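Local coordinates for CBS domain-containing protein CBSX1, chloroplastic (Arabidopsis thaliana, PDB 4GQV) that probably regulates chloroplast thioredoxins through its paired CBS domains, thereby influencing redox balance in the plastid, at residues V111-T116 and P134-D139; V19-T24 and I44-K49. All blocks are in the same frame, centred on the assembly; numbering follows the deposited sequence.

Interaction 1: V111-T116 and P134-D139; sequences VVEEKT and PVVDSD
V112 joins strand 134-136 through both of its backbone polar groups. Its N donates to P134 O at 3.0 Å with an N-H...O angle of 167°, and its O receives V136 N at 3.0 Å. One residue thus bonds to the neighbours of V135, the hydrogen-bond pattern of a single parallel bridge. V135 uses its own backbone on strand 142-145, so strand 134-136 is held along both edges. Proline suits 134: the bond uses its carbonyl, not an N-H, while its ring takes a V111 methyl.

The side chain of V135 can be followed from its root. CB lies 4.1 Å from V112 O, the acceptor that also takes a CA-H...O contact from V135 CA. From CB the two methyls part. CG1, anti to the backbone N (chi1 -168°), runs up against the peptide that follows E113, 3.4 Å from E113 C, and also meets the CG methylene of E114. CG2 turns the other way and meets V112 CG2 at 3.9 Å, the two side chains meeting at a slant. A branched valine therefore fills both directions at once, while V7 and M11 add further apolar cover.

Beyond the bridge, V111 spreads its methyls crosswise over the strand: CG2 approaches P134 CG, and CG1 reaches V136 CG2 at 3.7 Å. L50 of the first CBS domain touches all three residues. On the far side of V112 the chain bends, and E113 N is held by T116 OG1 at 2.8 Å just ahead of helix 118-127, a role that suits threonine's short hydroxyl.

The chemistry divides simply: two nearly straight backbone bonds set the register, and valine methyls close the flanks, so the polar groups of the bridge are satisfied among apolar neighbours without any charged pair across it.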
# COMPACT_ATOMS: atom_id res chain seq x y z
N VAL A 111 -13.35 8.10 11.12
CA VAL A 111 -14.37 7.32 10.44
C VAL A 111 -15.21 8.23 9.54
O VAL A 111 -15.46 9.39 9.89
CB VAL A 111 -15.24 6.62 11.52
CG1 VAL A 111 -16.67 6.42 11.09
CG2 VAL A 111 -14.60 5.31 11.95
N VAL A 112 -15.62 7.74 8.37
CA VAL A 112 -16.64 8.45 7.59
C VAL A 112 -17.92 7.65 7.35
O VAL A 112 -18.01 6.45 7.69
CB VAL A 112 -16.10 8.97 6.23
CG1 VAL A 112 -14.94 9.95 6.45
CG2 VAL A 112 -15.68 7.79 5.35
N GLU A 113 -18.91 8.33 6.79
CA GLU A 113 -20.20 7.72 6.45
C GLU A 113 -20.33 7.54 4.94
O GLU A 113 -19.49 8.00 4.18
CB GLU A 113 -21.35 8.59 6.95
CG GLU A 113 -21.11 9.24 8.31
CD GLU A 113 -21.46 8.33 9.46
OE1 GLU A 113 -22.49 7.63 9.37
OE2 GLU A 113 -20.70 8.31 10.46
N GLU A 114 -21.40 6.88 4.50
CA GLU A 114 -21.62 6.68 3.06
C GLU A 114 -22.12 7.95 2.39
O GLU A 114 -21.68 8.30 1.28
CB GLU A 114 -22.62 5.55 2.82
CG GLU A 114 -21.95 4.25 2.44
CD GLU A 114 -22.94 3.14 2.21
OE1 GLU A 114 -23.41 2.56 3.22
OE2 GLU A 114 -23.24 2.85 1.04
N LYS A 115 -23.02 8.65 3.07
CA LYS A 115 -23.63 9.87 2.56
C LYS A 115 -22.66 11.01 2.73
O LYS A 115 -22.92 12.13 2.31
CB LYS A 115 -24.95 10.17 3.28
CG LYS A 115 -25.63 8.93 3.86
CD LYS A 115 -25.74 8.97 5.40
CE LYS A 115 -27.20 9.24 5.83
NZ LYS A 115 -27.41 9.13 7.31
N THR A 116 -21.55 10.73 3.40
CA THR A 116 -20.49 11.72 3.59
C THR A 116 -20.11 12.23 2.23
O THR A 116 -19.89 11.45 1.30
CB THR A 116 -19.27 11.08 4.31
OG1 THR A 116 -19.64 10.74 5.66
CG2 THR A 116 -18.06 12.02 4.30
N PRO A 134 -12.26 4.05 7.09
CA PRO A 134 -13.40 3.14 7.11
C PRO A 134 -14.72 3.90 6.96
O PRO A 134 -14.86 5.03 7.44
CB PRO A 134 -13.30 2.47 8.49
CG PRO A 134 -12.43 3.37 9.31
CD PRO A 134 -11.53 4.10 8.37
N VAL A 135 -15.66 3.27 6.28
CA VAL A 135 -17.00 3.80 6.10
C VAL A 135 -17.95 2.93 6.88
O VAL A 135 -17.96 1.71 6.71
CB VAL A 135 -17.44 3.77 4.64
CG1 VAL A 135 -18.72 4.62 4.47
CG2 VAL A 135 -16.30 4.26 3.71
N VAL A 136 -18.72 3.55 7.75
CA VAL A 136 -19.66 2.80 8.57
C VAL A 136 -21.07 3.42 8.47
O VAL A 136 -21.24 4.55 8.02
CB VAL A 136 -19.25 2.81 10.04
CG1 VAL A 136 -17.78 2.46 10.21
CG2 VAL A 136 -19.53 4.17 10.63
N ASP A 137 -22.08 2.68 8.90
CA ASP A 137 -23.43 3.21 8.88
C ASP A 137 -23.92 3.72 10.23
O ASP A 137 -23.20 3.74 11.23
CB ASP A 137 -24.42 2.20 8.30
CG ASP A 137 -24.44 0.88 9.06
OD1 ASP A 137 -24.28 0.89 10.30
OD2 ASP A 137 -24.63 -0.16 8.40
N SER A 138 -25.18 4.13 10.19
CA SER A 138 -25.96 4.58 11.33
C SER A 138 -25.78 3.72 12.57
O SER A 138 -25.70 4.22 13.68
CB SER A 138 -27.44 4.58 10.92
OG SER A 138 -27.60 4.15 9.56
N ASP A 139 -25.72 2.40 12.37
CA ASP A 139 -25.55 1.50 13.51
C ASP A 139 -24.09 1.18 13.80
O ASP A 139 -23.78 0.22 14.50
CB ASP A 139 -26.35 0.22 13.33
CG ASP A 139 -27.77 0.36 13.79
OD1 ASP A 139 -28.01 0.28 15.01
OD2 ASP A 139 -28.66 0.57 12.93

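Interaction 2: V19-T24 and I44-K49; sequences VVKPTT and IDEDWK
In the first CBS domain, V20 and I44 join the loop leading into helix 26-36 to the end of strand 40-44, where the hairpin turns toward strand 50-55. I44 N donates to V20 O at 2.9 Å (N-H...O angle 160°). The I44 carbonyl faces K21 and P22: K21 CA makes a CA-H...O contact with I44 O at 3.3 Å, and P22 CD comes to 3.2 Å. Proline, with no N-H to give, meets this oxygen through its ring methylene.

I44 CG1 takes the position flanked by backbone N and carbonyl carbon (chi1 56°), and from there CD1 extends over one face of the W48 ring, 3.4 Å above its plane and centred on it. V19 closes in with CG2 3.6 Å from I44 CD1, while V19 CG1 comes near W48 CH2. Tryptophan, broad enough for two partners, also makes a cation-pi contact with K14.

K21, bent at chi2, passes I44 O with CD at 3.4 Å and runs CD and CE alongside the E46 carboxylate. CE lies 3.5 Å from E46 OE1 whereas K21 NZ stays at 3.9 Å, so the salt bridge is long and the methylene contact the closer. With an alanine in place of K21, E46 would probably lose its distant cationic partner, and the I44 carbonyl the cover that K21 CG and CD supply.

D45 OD2 accepts D47 N and K49 N from opposite faces of the carboxylate plane, the former bond making an Asx turn. With D45 N bonded to K49 O, W48 N to D45 O, and W48 at a positive phi of 59°, this is the type I turn with a G1 bulge of a 3:5 hairpin, here linking two antiparallel strands of a CBS domain.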
# COMPACT_ATOMS: atom_id res chain seq x y z
N VAL A 19 -11.32 -7.97 5.97
CA VAL A 19 -11.48 -7.60 7.36
C VAL A 19 -10.82 -8.65 8.24
O VAL A 19 -10.47 -9.73 7.77
CB VAL A 19 -12.97 -7.54 7.75
CG1 VAL A 19 -13.65 -6.39 7.03
CG2 VAL A 19 -13.66 -8.84 7.41
N VAL A 20 -10.63 -8.33 9.51
CA VAL A 20 -10.23 -9.36 10.46
C VAL A 20 -11.02 -9.13 11.71
O VAL A 20 -11.68 -8.11 11.83
CB VAL A 20 -8.68 -9.35 10.80
CG1 VAL A 20 -7.83 -9.81 9.62
CG2 VAL A 20 -8.21 -8.00 11.33
N LYS A 21 -10.93 -10.03 12.67
CA LYS A 21 -11.59 -9.81 13.95
C LYS A 21 -10.51 -9.69 14.97
O LYS A 21 -9.36 -10.03 14.68
CB LYS A 21 -12.53 -10.98 14.28
CG LYS A 21 -13.60 -11.18 13.23
CD LYS A 21 -14.99 -11.16 13.84
CE LYS A 21 -16.01 -11.58 12.80
NZ LYS A 21 -15.61 -12.86 12.15
N PRO A 22 -10.85 -9.23 16.18
CA PRO A 22 -9.82 -9.25 17.23
C PRO A 22 -9.38 -10.69 17.60
O PRO A 22 -8.33 -10.85 18.23
CB PRO A 22 -10.52 -8.60 18.44
CG PRO A 22 -11.73 -7.93 17.90
CD PRO A 22 -12.13 -8.69 16.67
N THR A 23 -10.18 -11.69 17.22
CA THR A 23 -9.87 -13.11 17.49
C THR A 23 -8.92 -13.65 16.44
O THR A 23 -8.40 -14.75 16.59
CB THR A 23 -11.13 -14.03 17.45
OG1 THR A 23 -11.79 -13.90 16.18
CG2 THR A 23 -12.07 -13.68 18.56
N THR A 24 -8.73 -12.91 15.36
CA THR A 24 -7.79 -13.35 14.34
C THR A 24 -6.38 -13.35 14.93
O THR A 24 -6.02 -12.43 15.67
CB THR A 24 -7.90 -12.47 13.10
OG1 THR A 24 -9.25 -12.53 12.62
CG2 THR A 24 -6.95 -12.92 12.01
N ILE A 44 -13.31 -5.88 12.75
CA ILE A 44 -14.72 -5.91 13.14
C ILE A 44 -14.99 -6.88 14.27
O ILE A 44 -14.28 -7.87 14.42
CB ILE A 44 -15.63 -6.28 11.94
CG1 ILE A 44 -15.20 -7.62 11.34
CG2 ILE A 44 -15.63 -5.20 10.86
CD1 ILE A 44 -15.98 -8.00 10.09
N ASP A 45 -16.02 -6.59 15.08
CA ASP A 45 -16.49 -7.58 16.04
C ASP A 45 -17.49 -8.51 15.35
O ASP A 45 -17.57 -8.51 14.12
CB ASP A 45 -16.98 -6.96 17.37
CG ASP A 45 -18.35 -6.27 17.26
OD1 ASP A 45 -18.75 -5.71 18.30
OD2 ASP A 45 -19.01 -6.29 16.20
N GLU A 46 -18.22 -9.33 16.11
CA GLU A 46 -19.11 -10.33 15.49
C GLU A 46 -20.31 -9.68 14.85
O GLU A 46 -20.91 -10.22 13.92
CB GLU A 46 -19.56 -11.38 16.51
CG GLU A 46 -18.44 -12.00 17.32
CD GLU A 46 -17.40 -12.67 16.45
OE1 GLU A 46 -17.76 -13.15 15.35
OE2 GLU A 46 -16.21 -12.70 16.86
N ASP A 47 -20.65 -8.49 15.33
CA ASP A 47 -21.79 -7.74 14.84
C ASP A 47 -21.42 -6.90 13.63
O ASP A 47 -22.19 -6.05 13.20
CB ASP A 47 -22.36 -6.86 15.97
CG ASP A 47 -22.94 -7.68 17.12
OD1 ASP A 47 -22.46 -7.55 18.26
OD2 ASP A 47 -23.89 -8.46 16.88
N TRP A 48 -20.23 -7.14 13.08
CA TRP A 48 -19.68 -6.35 11.98
C TRP A 48 -19.53 -4.86 12.32
O TRP A 48 -19.47 -4.01 11.44
CB TRP A 48 -20.50 -6.53 10.69
CG TRP A 48 -19.86 -7.46 9.71
CD1 TRP A 48 -19.88 -8.82 9.74
CD2 TRP A 48 -19.09 -7.09 8.56
NE1 TRP A 48 -19.17 -9.33 8.67
CE2 TRP A 48 -18.69 -8.29 7.93
CE3 TRP A 48 -18.72 -5.87 7.99
CZ2 TRP A 48 -17.93 -8.30 6.76
CZ3 TRP A 48 -17.96 -5.88 6.83
CH2 TRP A 48 -17.57 -7.09 6.23
N LYS A 49 -19.47 -4.55 13.61
CA LYS A 49 -19.17 -3.22 14.06
C LYS A 49 -17.68 -2.99 13.96
O LYS A 49 -16.88 -3.93 14.10
CB LYS A 49 -19.60 -3.02 15.52
CG LYS A 49 -21.09 -3.13 15.72
CD LYS A 49 -21.57 -2.28 16.88
CE LYS A 49 -23.08 -2.13 16.81
NZ LYS A 49 -23.52 -2.23 15.39

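From the N terminus, helix 7-10 and strand 12-13 come first, and interaction 2 then closes the loop that carries helix 26-36 and strand 40-44. Strand 50-55 and an unmodelled part of the chain follow before interaction 1 closes a second loop, around helix 118-127. The two are in series, neither nested nor crossed, one in each CBS domain, with centres about 17 Å apart. They nevertheless meet where D139 O probably accepts a hydrogen bond from K49 NZ, at 2.6 Å. The sheets interlock likewise: strand 12-13 pairs with 142-145, and 106-107 with 50-55, so each domain lends a short strand to the other.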